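Local coordinates for protein CocE/NonD family hydrolase (Staphylococcus aureus subsp. aureus COL, PDB 3III) that probably hydrolyses ester or amide bonds as a serine hydrolase of the CocE/NonD family, with an alpha/beta-hydrolase domain and a C-terminal beta domain, at residues D424-I429 and G515-I520; P9-T14 and H25-S30; N160-T165 and L320-N325; V178-P183 and Q252-Q257. All blocks are in the same frame, centred on the assembly; numbering follows the deposited sequence.

Contact 1 of 4, residues D424-I429 and G515-I520; sequences DLFAGI and GSEIVI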
# COMPACT_ATOMS: atom_id res chain seq x y z
N ASP A 424 24.17 2.08 -2.82
CA ASP A 424 22.84 1.66 -2.54
C ASP A 424 22.82 1.00 -1.17
O ASP A 424 23.43 -0.04 -0.98
CB ASP A 424 22.34 0.68 -3.63
CG ASP A 424 22.01 1.40 -4.95
OD1 ASP A 424 21.62 2.57 -4.87
OD2 ASP A 424 22.05 0.77 -6.04
N LEU A 425 22.05 1.61 -0.23
CA LEU A 425 21.99 1.14 1.15
C LEU A 425 20.59 0.52 1.40
O LEU A 425 19.55 1.11 1.05
CB LEU A 425 22.22 2.27 2.13
CG LEU A 425 23.53 3.10 2.08
CD1 LEU A 425 23.48 4.31 3.05
CD2 LEU A 425 24.67 2.22 2.42
N PHE A 426 20.63 -0.66 1.99
CA PHE A 426 19.46 -1.45 2.31
C PHE A 426 19.45 -1.54 3.82
O PHE A 426 20.39 -2.03 4.43
CB PHE A 426 19.60 -2.84 1.70
CG PHE A 426 19.54 -2.86 0.17
CD1 PHE A 426 18.43 -3.33 -0.48
CD2 PHE A 426 20.61 -2.42 -0.61
CE1 PHE A 426 18.33 -3.33 -1.90
CE2 PHE A 426 20.54 -2.46 -2.02
CZ PHE A 426 19.42 -2.93 -2.68
N ALA A 427 18.41 -1.00 4.42
CA ALA A 427 18.23 -1.03 5.87
C ALA A 427 17.10 -1.93 6.26
O ALA A 427 16.09 -2.09 5.54
CB ALA A 427 18.01 0.33 6.41
N GLY A 428 17.27 -2.55 7.43
CA GLY A 428 16.24 -3.31 8.02
C GLY A 428 16.21 -3.29 9.53
O GLY A 428 17.25 -3.11 10.19
N ILE A 429 14.99 -3.40 10.07
CA ILE A 429 14.78 -3.59 11.51
C ILE A 429 14.26 -4.99 11.71
O ILE A 429 13.27 -5.40 11.04
CB ILE A 429 13.75 -2.61 12.06
CG1 ILE A 429 14.13 -1.18 11.67
CG2 ILE A 429 13.57 -2.78 13.65
CD1 ILE A 429 15.54 -0.74 12.22
N GLY A 515 24.46 -4.15 1.43
CA GLY A 515 24.46 -3.68 0.05
C GLY A 515 23.48 -4.34 -0.88
O GLY A 515 23.53 -4.12 -2.11
N SER A 516 22.60 -5.15 -0.32
CA SER A 516 21.58 -5.84 -1.10
C SER A 516 20.40 -6.22 -0.19
O SER A 516 20.45 -5.97 1.02
CB SER A 516 22.19 -7.06 -1.86
OG SER A 516 22.77 -7.98 -0.96
N GLU A 517 19.35 -6.81 -0.77
CA GLU A 517 18.13 -7.12 -0.03
C GLU A 517 18.42 -7.87 1.26
O GLU A 517 19.19 -8.81 1.28
CB GLU A 517 17.14 -7.92 -0.88
CG GLU A 517 15.72 -7.38 -0.80
CD GLU A 517 15.59 -6.04 -1.44
OE1 GLU A 517 15.46 -5.04 -0.70
OE2 GLU A 517 15.54 -6.01 -2.68
N ILE A 518 17.77 -7.44 2.33
CA ILE A 518 18.00 -8.05 3.62
C ILE A 518 17.27 -9.39 3.79
O ILE A 518 17.89 -10.39 4.15
CB ILE A 518 17.72 -7.03 4.73
CG1 ILE A 518 18.77 -5.90 4.62
CG2 ILE A 518 17.80 -7.71 6.11
CD1 ILE A 518 18.30 -4.66 5.30
N VAL A 519 15.98 -9.41 3.54
CA VAL A 519 15.22 -10.64 3.50
C VAL A 519 15.26 -11.09 2.06
O VAL A 519 15.00 -10.32 1.12
CB VAL A 519 13.77 -10.42 4.01
CG1 VAL A 519 12.96 -11.73 3.84
CG2 VAL A 519 13.75 -9.93 5.49
N ILE A 520 15.67 -12.32 1.83
CA ILE A 520 15.78 -12.73 0.46
C ILE A 520 14.59 -13.58 0.04
O ILE A 520 13.84 -14.07 0.87
CB ILE A 520 17.11 -13.42 0.18
CG1 ILE A 520 17.19 -14.77 0.87
CG2 ILE A 520 18.29 -12.50 0.63
CD1 ILE A 520 18.52 -15.42 0.59

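Contact 2 of 4, residues P9-T14 and H25-S30; sequences PKLTVT and HIVVDS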
# COMPACT_ATOMS: atom_id res chain seq x y z
N PRO A 9 -32.21 -21.07 -1.39
CA PRO A 9 -31.46 -22.24 -1.81
C PRO A 9 -32.13 -23.04 -2.92
O PRO A 9 -31.58 -24.08 -3.31
CB PRO A 9 -31.39 -23.07 -0.54
CG PRO A 9 -32.48 -22.57 0.32
CD PRO A 9 -32.62 -21.15 0.02
N LYS A 10 -33.31 -22.58 -3.39
CA LYS A 10 -34.04 -23.17 -4.50
C LYS A 10 -33.51 -22.74 -5.86
O LYS A 10 -33.77 -23.42 -6.88
CB LYS A 10 -35.55 -22.83 -4.43
CG LYS A 10 -36.23 -23.29 -3.14
CD LYS A 10 -36.29 -24.82 -3.02
CE LYS A 10 -37.09 -25.28 -1.80
NZ LYS A 10 -37.26 -26.77 -1.74
N LEU A 11 -32.73 -21.67 -5.87
CA LEU A 11 -32.24 -21.11 -7.11
C LEU A 11 -30.91 -21.77 -7.39
O LEU A 11 -30.28 -22.29 -6.46
CB LEU A 11 -32.03 -19.60 -6.94
CG LEU A 11 -33.27 -18.89 -6.39
CD1 LEU A 11 -32.91 -17.56 -5.74
CD2 LEU A 11 -34.31 -18.75 -7.51
N THR A 12 -30.53 -21.79 -8.67
CA THR A 12 -29.18 -22.18 -9.09
C THR A 12 -28.37 -20.89 -9.28
O THR A 12 -28.87 -19.91 -9.78
CB THR A 12 -29.17 -23.03 -10.42
OG1 THR A 12 -27.94 -23.75 -10.51
CG2 THR A 12 -29.28 -22.18 -11.72
N VAL A 13 -27.12 -20.90 -8.85
CA VAL A 13 -26.21 -19.82 -9.07
C VAL A 13 -25.89 -19.66 -10.56
O VAL A 13 -25.60 -20.65 -11.26
CB VAL A 13 -24.92 -20.06 -8.25
CG1 VAL A 13 -23.81 -19.11 -8.68
CG2 VAL A 13 -25.24 -19.96 -6.68
N THR A 14 -25.90 -18.40 -11.01
CA THR A 14 -25.58 -18.03 -12.39
C THR A 14 -24.09 -18.28 -12.57
O THR A 14 -23.26 -17.85 -11.76
CB THR A 14 -25.94 -16.58 -12.67
OG1 THR A 14 -27.32 -16.41 -12.36
CG2 THR A 14 -25.65 -16.19 -14.15
N HIS A 25 -31.03 -11.08 -15.09
CA HIS A 25 -31.39 -11.50 -13.74
C HIS A 25 -30.52 -12.65 -13.39
O HIS A 25 -30.53 -13.65 -14.09
CB HIS A 25 -32.84 -11.87 -13.68
CG HIS A 25 -33.74 -10.70 -13.88
ND1 HIS A 25 -34.28 -9.99 -12.83
CD2 HIS A 25 -34.18 -10.10 -15.01
CE1 HIS A 25 -35.03 -9.01 -13.30
NE2 HIS A 25 -34.99 -9.06 -14.62
N ILE A 26 -29.71 -12.49 -12.36
CA ILE A 26 -28.74 -13.48 -11.99
C ILE A 26 -28.94 -13.89 -10.53
O ILE A 26 -29.68 -13.24 -9.79
CB ILE A 26 -27.31 -12.96 -12.22
CG1 ILE A 26 -26.97 -11.89 -11.21
CG2 ILE A 26 -27.19 -12.42 -13.67
CD1 ILE A 26 -25.45 -11.62 -11.02
N VAL A 27 -28.29 -14.99 -10.16
CA VAL A 27 -28.24 -15.48 -8.79
C VAL A 27 -26.75 -15.59 -8.42
O VAL A 27 -26.00 -16.32 -9.08
CB VAL A 27 -28.96 -16.85 -8.66
CG1 VAL A 27 -28.85 -17.46 -7.28
CG2 VAL A 27 -30.46 -16.75 -9.08
N VAL A 28 -26.36 -14.94 -7.33
CA VAL A 28 -24.95 -14.79 -6.91
C VAL A 28 -24.70 -15.76 -5.77
O VAL A 28 -25.55 -15.91 -4.90
CB VAL A 28 -24.63 -13.29 -6.47
CG1 VAL A 28 -23.19 -13.16 -5.79
CG2 VAL A 28 -24.76 -12.35 -7.65
N ASP A 29 -23.53 -16.39 -5.78
CA ASP A 29 -23.08 -17.26 -4.70
C ASP A 29 -22.49 -16.37 -3.60
O ASP A 29 -21.29 -16.23 -3.47
CB ASP A 29 -22.06 -18.28 -5.19
CG ASP A 29 -20.92 -17.65 -6.04
OD1 ASP A 29 -21.08 -16.66 -6.79
OD2 ASP A 29 -19.83 -18.11 -5.93
N SER A 30 -23.35 -15.72 -2.82
CA SER A 30 -22.86 -14.83 -1.78
C SER A 30 -22.17 -15.65 -0.67
O SER A 30 -22.67 -16.68 -0.26
CB SER A 30 -24.00 -14.00 -1.16
OG SER A 30 -23.52 -13.31 -0.01

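Contact 3 of 4, residues N160-T165 and L320-N325; sequences NGNIGT and LKEENN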
# COMPACT_ATOMS: atom_id res chain seq x y z
N ASN A 160 -29.33 6.83 -5.43
CA ASN A 160 -29.77 7.83 -4.46
C ASN A 160 -28.91 9.08 -4.48
O ASN A 160 -29.09 9.95 -3.62
CB ASN A 160 -29.90 7.27 -3.03
CG ASN A 160 -28.52 7.12 -2.29
OD1 ASN A 160 -27.46 7.33 -2.88
ND2 ASN A 160 -28.56 6.76 -1.03
N GLY A 161 -27.95 9.14 -5.41
CA GLY A 161 -27.10 10.33 -5.55
C GLY A 161 -25.76 10.27 -4.80
O GLY A 161 -24.91 11.12 -5.03
N ASN A 162 -25.59 9.30 -3.90
CA ASN A 162 -24.41 9.17 -3.07
C ASN A 162 -23.56 7.99 -3.55
O ASN A 162 -23.96 6.79 -3.45
CB ASN A 162 -24.78 8.94 -1.58
CG ASN A 162 -25.60 10.06 -1.00
OD1 ASN A 162 -25.63 11.15 -1.56
ND2 ASN A 162 -26.29 9.80 0.12
N ILE A 163 -22.37 8.33 -4.04
CA ILE A 163 -21.40 7.35 -4.48
C ILE A 163 -20.25 7.27 -3.46
O ILE A 163 -19.72 8.29 -3.00
CB ILE A 163 -20.82 7.69 -5.84
CG1 ILE A 163 -21.88 8.10 -6.90
CG2 ILE A 163 -19.77 6.63 -6.25
CD1 ILE A 163 -23.14 7.40 -7.02
N GLY A 164 -19.90 6.06 -3.12
CA GLY A 164 -18.75 5.77 -2.30
C GLY A 164 -17.84 4.79 -3.07
O GLY A 164 -18.29 3.74 -3.61
N THR A 165 -16.56 5.07 -3.08
CA THR A 165 -15.60 4.18 -3.72
C THR A 165 -14.92 3.27 -2.74
O THR A 165 -14.80 3.58 -1.54
CB THR A 165 -14.56 4.98 -4.51
OG1 THR A 165 -13.94 5.92 -3.64
CG2 THR A 165 -15.20 5.72 -5.72
N LEU A 320 -23.33 7.03 2.92
CA LEU A 320 -24.07 6.84 1.69
C LEU A 320 -25.57 6.64 1.94
O LEU A 320 -26.37 7.06 1.11
CB LEU A 320 -23.53 5.66 0.90
CG LEU A 320 -22.04 5.68 0.57
CD1 LEU A 320 -21.63 4.44 -0.35
CD2 LEU A 320 -21.66 7.00 -0.16
N LYS A 321 -25.95 5.99 3.05
CA LYS A 321 -27.37 5.85 3.38
C LYS A 321 -27.84 6.99 4.27
O LYS A 321 -29.04 7.16 4.46
CB LYS A 321 -27.68 4.51 4.07
CG LYS A 321 -27.55 3.32 3.13
CD LYS A 321 -28.03 2.04 3.73
CE LYS A 321 -28.06 0.91 2.69
NZ LYS A 321 -28.59 -0.36 3.25
N GLU A 322 -26.90 7.78 4.80
CA GLU A 322 -27.24 8.85 5.73
C GLU A 322 -27.99 8.38 6.96
O GLU A 322 -28.91 9.02 7.44
CB GLU A 322 -27.95 10.01 5.01
CG GLU A 322 -27.12 10.48 3.82
CD GLU A 322 -27.65 11.68 3.07
OE1 GLU A 322 -28.37 12.50 3.65
OE2 GLU A 322 -27.28 11.86 1.92
N GLU A 323 -27.59 7.23 7.46
CA GLU A 323 -28.18 6.63 8.64
C GLU A 323 -27.45 7.14 9.88
O GLU A 323 -26.22 7.34 9.88
CB GLU A 323 -28.09 5.12 8.48
CG GLU A 323 -28.60 4.29 9.58
CD GLU A 323 -28.35 2.79 9.31
OE1 GLU A 323 -28.37 2.35 8.12
OE2 GLU A 323 -28.08 2.09 10.31
N ASN A 324 -28.22 7.44 10.93
CA ASN A 324 -27.64 7.95 12.14
C ASN A 324 -27.19 6.77 12.99
O ASN A 324 -27.79 6.44 14.00
CB ASN A 324 -28.65 8.83 12.89
CG ASN A 324 -28.92 10.18 12.18
OD1 ASN A 324 -28.05 10.73 11.49
ND2 ASN A 324 -30.14 10.69 12.32
N ASN A 325 -26.14 6.10 12.54
CA ASN A 325 -25.64 4.96 13.28
C ASN A 325 -24.52 5.51 14.16
O ASN A 325 -24.34 6.72 14.30
CB ASN A 325 -25.28 3.79 12.33
CG ASN A 325 -24.06 4.07 11.46
OD1 ASN A 325 -23.37 5.07 11.65
ND2 ASN A 325 -23.82 3.20 10.46

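Contact 4 of 4, residues V178-P183 and Q252-Q257; sequences VASLNP and QVPLSQ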
# COMPACT_ATOMS: atom_id res chain seq x y z
N VAL A 178 -8.96 10.06 -7.85
CA VAL A 178 -10.25 10.73 -8.21
C VAL A 178 -10.71 11.67 -7.08
O VAL A 178 -11.24 12.76 -7.32
CB VAL A 178 -11.33 9.72 -8.64
CG1 VAL A 178 -11.94 8.96 -7.44
CG2 VAL A 178 -12.39 10.39 -9.47
N ALA A 179 -10.45 11.29 -5.83
CA ALA A 179 -10.85 12.12 -4.69
C ALA A 179 -10.11 13.47 -4.69
O ALA A 179 -10.66 14.49 -4.20
CB ALA A 179 -10.67 11.40 -3.34
N SER A 180 -8.90 13.50 -5.25
CA SER A 180 -8.15 14.77 -5.34
C SER A 180 -8.85 15.80 -6.28
O SER A 180 -8.57 17.00 -6.24
CB SER A 180 -6.69 14.53 -5.76
OG SER A 180 -6.58 14.27 -7.16
N LEU A 181 -9.74 15.31 -7.14
CA LEU A 181 -10.54 16.15 -8.02
C LEU A 181 -11.91 16.60 -7.40
O LEU A 181 -12.61 17.36 -8.01
CB LEU A 181 -10.78 15.41 -9.34
CG LEU A 181 -9.57 14.90 -10.13
CD1 LEU A 181 -10.02 14.09 -11.35
CD2 LEU A 181 -8.65 16.12 -10.53
N ASN A 182 -12.26 16.04 -6.24
CA ASN A 182 -13.49 16.35 -5.51
C ASN A 182 -14.77 16.22 -6.36
O ASN A 182 -15.51 17.19 -6.55
CB ASN A 182 -13.36 17.75 -4.90
CG ASN A 182 -12.38 17.78 -3.82
OD1 ASN A 182 -12.62 17.24 -2.73
ND2 ASN A 182 -11.19 18.34 -4.10
N PRO A 183 -15.08 14.99 -6.81
CA PRO A 183 -16.32 14.81 -7.54
C PRO A 183 -17.49 15.16 -6.60
O PRO A 183 -17.49 14.68 -5.44
CB PRO A 183 -16.31 13.28 -7.91
CG PRO A 183 -14.91 12.84 -7.74
CD PRO A 183 -14.36 13.71 -6.64
N GLN A 252 2.31 11.85 -8.38
CA GLN A 252 2.16 12.04 -6.98
C GLN A 252 0.82 12.74 -6.75
O GLN A 252 0.61 13.88 -7.16
CB GLN A 252 3.28 12.89 -6.39
CG GLN A 252 3.15 13.22 -4.89
CD GLN A 252 4.16 14.22 -4.43
OE1 GLN A 252 3.96 15.40 -4.66
NE2 GLN A 252 5.27 13.77 -3.79
N VAL A 253 -0.11 12.04 -6.12
CA VAL A 253 -1.42 12.63 -5.90
C VAL A 253 -1.30 13.88 -4.99
O VAL A 253 -0.65 13.78 -3.93
CB VAL A 253 -2.41 11.61 -5.21
CG1 VAL A 253 -3.79 12.29 -4.88
CG2 VAL A 253 -2.57 10.33 -6.06
N PRO A 254 -1.99 14.99 -5.33
CA PRO A 254 -2.07 16.18 -4.43
C PRO A 254 -3.11 15.92 -3.32
O PRO A 254 -4.24 16.39 -3.38
CB PRO A 254 -2.50 17.33 -5.35
CG PRO A 254 -3.31 16.67 -6.43
CD PRO A 254 -2.72 15.22 -6.59
N LEU A 255 -2.66 15.19 -2.31
CA LEU A 255 -3.52 14.61 -1.28
C LEU A 255 -4.28 15.64 -0.44
O LEU A 255 -5.38 15.36 0.01
CB LEU A 255 -2.68 13.73 -0.37
CG LEU A 255 -2.14 12.43 -0.99
CD1 LEU A 255 -1.13 11.82 -0.06
CD2 LEU A 255 -3.26 11.44 -1.26
N SER A 256 -3.70 16.83 -0.24
CA SER A 256 -4.34 17.86 0.55
C SER A 256 -5.58 18.47 -0.11
O SER A 256 -6.33 19.24 0.51
CB SER A 256 -3.32 18.95 0.90
OG SER A 256 -2.94 19.66 -0.25
N GLN A 257 -5.78 18.20 -1.38
CA GLN A 257 -7.03 18.52 -2.06
C GLN A 257 -8.19 17.63 -1.65
O GLN A 257 -9.37 17.94 -1.95
CB GLN A 257 -6.82 18.41 -3.55
CG GLN A 257 -5.80 19.47 -4.10
CD GLN A 257 -5.60 19.42 -5.60
OE1 GLN A 257 -6.31 18.73 -6.33
NE2 GLN A 257 -4.65 20.18 -6.07

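Contact 1 of 4, residues D424-I429 and G515-I520
Leaving strand 508-514, the chain doubles back over Phe426, so that 515-518 runs only 27° off the direction of 424-428, with the CA atoms of Gly428 and Ile518 6.7 Å apart. Phe426 carries most of the contact. Its CG stands beside the backbone N (chi1 -68°), and the ring lies under the peptide joining Ser516 to Glu517: Ser516 C is 3.4 Å above the ring plane and Glu517 N slightly higher, both offset toward the rim. The carboxylate of Glu517, folded back by a bend at chi2, reaches the same ring at its edge, where OE1 sits in plane 3.4 Å from Phe426 CD1, the two planes 74° apart. Trp456 NE1 bonds OE1 and His533 ND1 bonds OE2, which helps keep the carboxylate at that edge. Farther along, Ile518 points toward the strand beyond the ring, though the exact place of its CD1 is doubtful. Asp424 makes a salt bridge to Arg458 through OD1, and its OD2 is hydrogen-bonded to Thr536 OG1. Strand 424-432 runs between strands 508-514 and 447-458 in a five-stranded sheet, consistent with the galactose-binding-like beta sandwich of this domain; Leu425 and Ala427 point from its other face onto strand 490-503.

Contact 2 of 4, residues P9-T14 and H25-S30
Val27 points toward 9-14 and meets it with both methyls: Leu11 CB lies 3.8 Å from Val27 CG1 and nearly as close to CG2, while Thr12 O comes within 3.3 Å of Val27 CB. Thr14 grips the backbone of the same residue twice. Thr14 N donates to Val27 O at 2.8 Å, in the carbonyl plane and on a lone pair, and Thr14 OG1 accepts from Val27 N at 2.8 Å, the N-H...O angle 165°. With chi1 at -56° OG1 stands beside its own backbone N, which lets one residue answer both the donor and the acceptor of Val27. The hydroxyl thus does the work a carbonyl would do in a neighbouring strand, although the two chains run 98° apart. The pairing lies at the edge of the central sheet of the alpha/beta-hydrolase fold, where strand 22-30 is outermost within the chain, bonded on its other side to strand 36-47 through Ile26 and Val28. Thr14 also crosses Ile26 at about a right angle, CG2 against Ile26 CG2 at 4.1 Å. Val13 crosses Asp29 in the same manner, CG2 resting 3.9 Å from Asp29 CB, while the carboxylate turns to Ser101 OG. Thr12 is directed away from the strand, its side chain about 5 Å from a bound nickel ion.

Contact 3 of 4, residues N160-T165 and L320-N325
Leu320 spreads its two methyls over the backbone of the strand at Ile163 and Gly164, CD1 3.6 Å from Gly164 N and CD2 3.6 Å from Ile163 C; Gly164 has no side chain to hold them off. The backbone O of Leu320, just past the end of helix 306-319, is taken by two asparagine amides that arrive from opposite faces of its carbonyl plane. Asn160 ND2 bonds it at 3.1 Å, tilted somewhat from the plane, and Asn162 ND2 at 2.9 Å, well above it but in a nearly straight bond (170°). Such donors would suit the negative end of a helix dipole. Strand 162-168 lies between strands 67-74 and 186-192 in the central sheet of the alpha/beta-hydrolase fold and runs on toward what is probably the nucleophile elbow ahead of helix 170-179, so the contact ties the start of that strand to the end of a distant helix. The other hydrogen of the Asn162 amide goes to Glu322 OE2 at 2.9 Å, on the anti side of the carboxylate, with the two flat groups only 19° from coplanar. Glu322 leaves the helix with positive phi, and its extended chain brings the carboxylate alongside the Asn162 amide. Lys187 NZ bonds Asn162 OD1, leaving the amide little freedom to turn. Asn160 OD1 accepts Asn162 N at 2.9 Å, an Asx turn that helps hold the Asn160 amide.

Contact 4 of 4, residues V178-P183 and Q252-Q257
Hydrogen bonding across this contact centres on Asn182, whose ND2 gives a hydrogen to Gln257 O at 2.8 Å. The N-H points well at its acceptor (164°), and the oxygen lies in the plane of the Asn182 amide, although the donor itself is tilted from the plane of the Gln257 carbonyl. Asn182 is modelled in two conformers, so this bond is certain for one of them only. Its place follows from the backbone: a type I turn from Ala179 to Asn182 carries the chain off helix 170-179, Asn182 takes positive phi, and its CG swings beside the backbone N (chi1 -69°) toward the other segment. On the other side, a bond from Gln257 N to Pro254 O shapes the 3-10 turn at 255-257 that presents the Gln257 carbonyl. Van der Waals packing centres on Ser180. Its CB touches Val253 CG1 at 3.8 Å and Pro254 O at 3.9 Å, and its OG lies alongside the proline ring, 4.0 Å from Pro254 CD. That hydroxyl is used within its own helix end, bonded to Trp177 O, so toward 252-257 it acts as bulk. Gln257 CB also packs 3.5 Å from Ser180 O. Helix 170-179 follows strand 162-168 in the alpha/beta-hydrolase fold, probably as the helix after the nucleophile elbow. It has Val178 on helix 140-154 and Ala179 on strand 186-192, while Val253 also packs on Trp177; the loop 252-257 packs against the end of the helix on its way to strand 262-267.

Contacts 2, 3 and 4 all belong to the alpha/beta-hydrolase part, whereas contact 1 sits in the C-terminal beta domain, on the opposite side of the chain's centre from each of them. Contacts 1 and 3 are buried, 2 and 4 partly so. Contact 1 relies on an aromatic ring packed against a peptide and a carboxylate; the others add hydrogen bonds, through a threonine at a sheet edge in contact 2 and asparagine amides near helix ends in contacts 3 and 4. Contacts 2 and 3 reach the same sheet, with centres 27 Å apart. Contact 4 is nested within the loop closed by contact 3, nearest atoms about 5 Å apart, as strand 162-168 leads into helix 170-179.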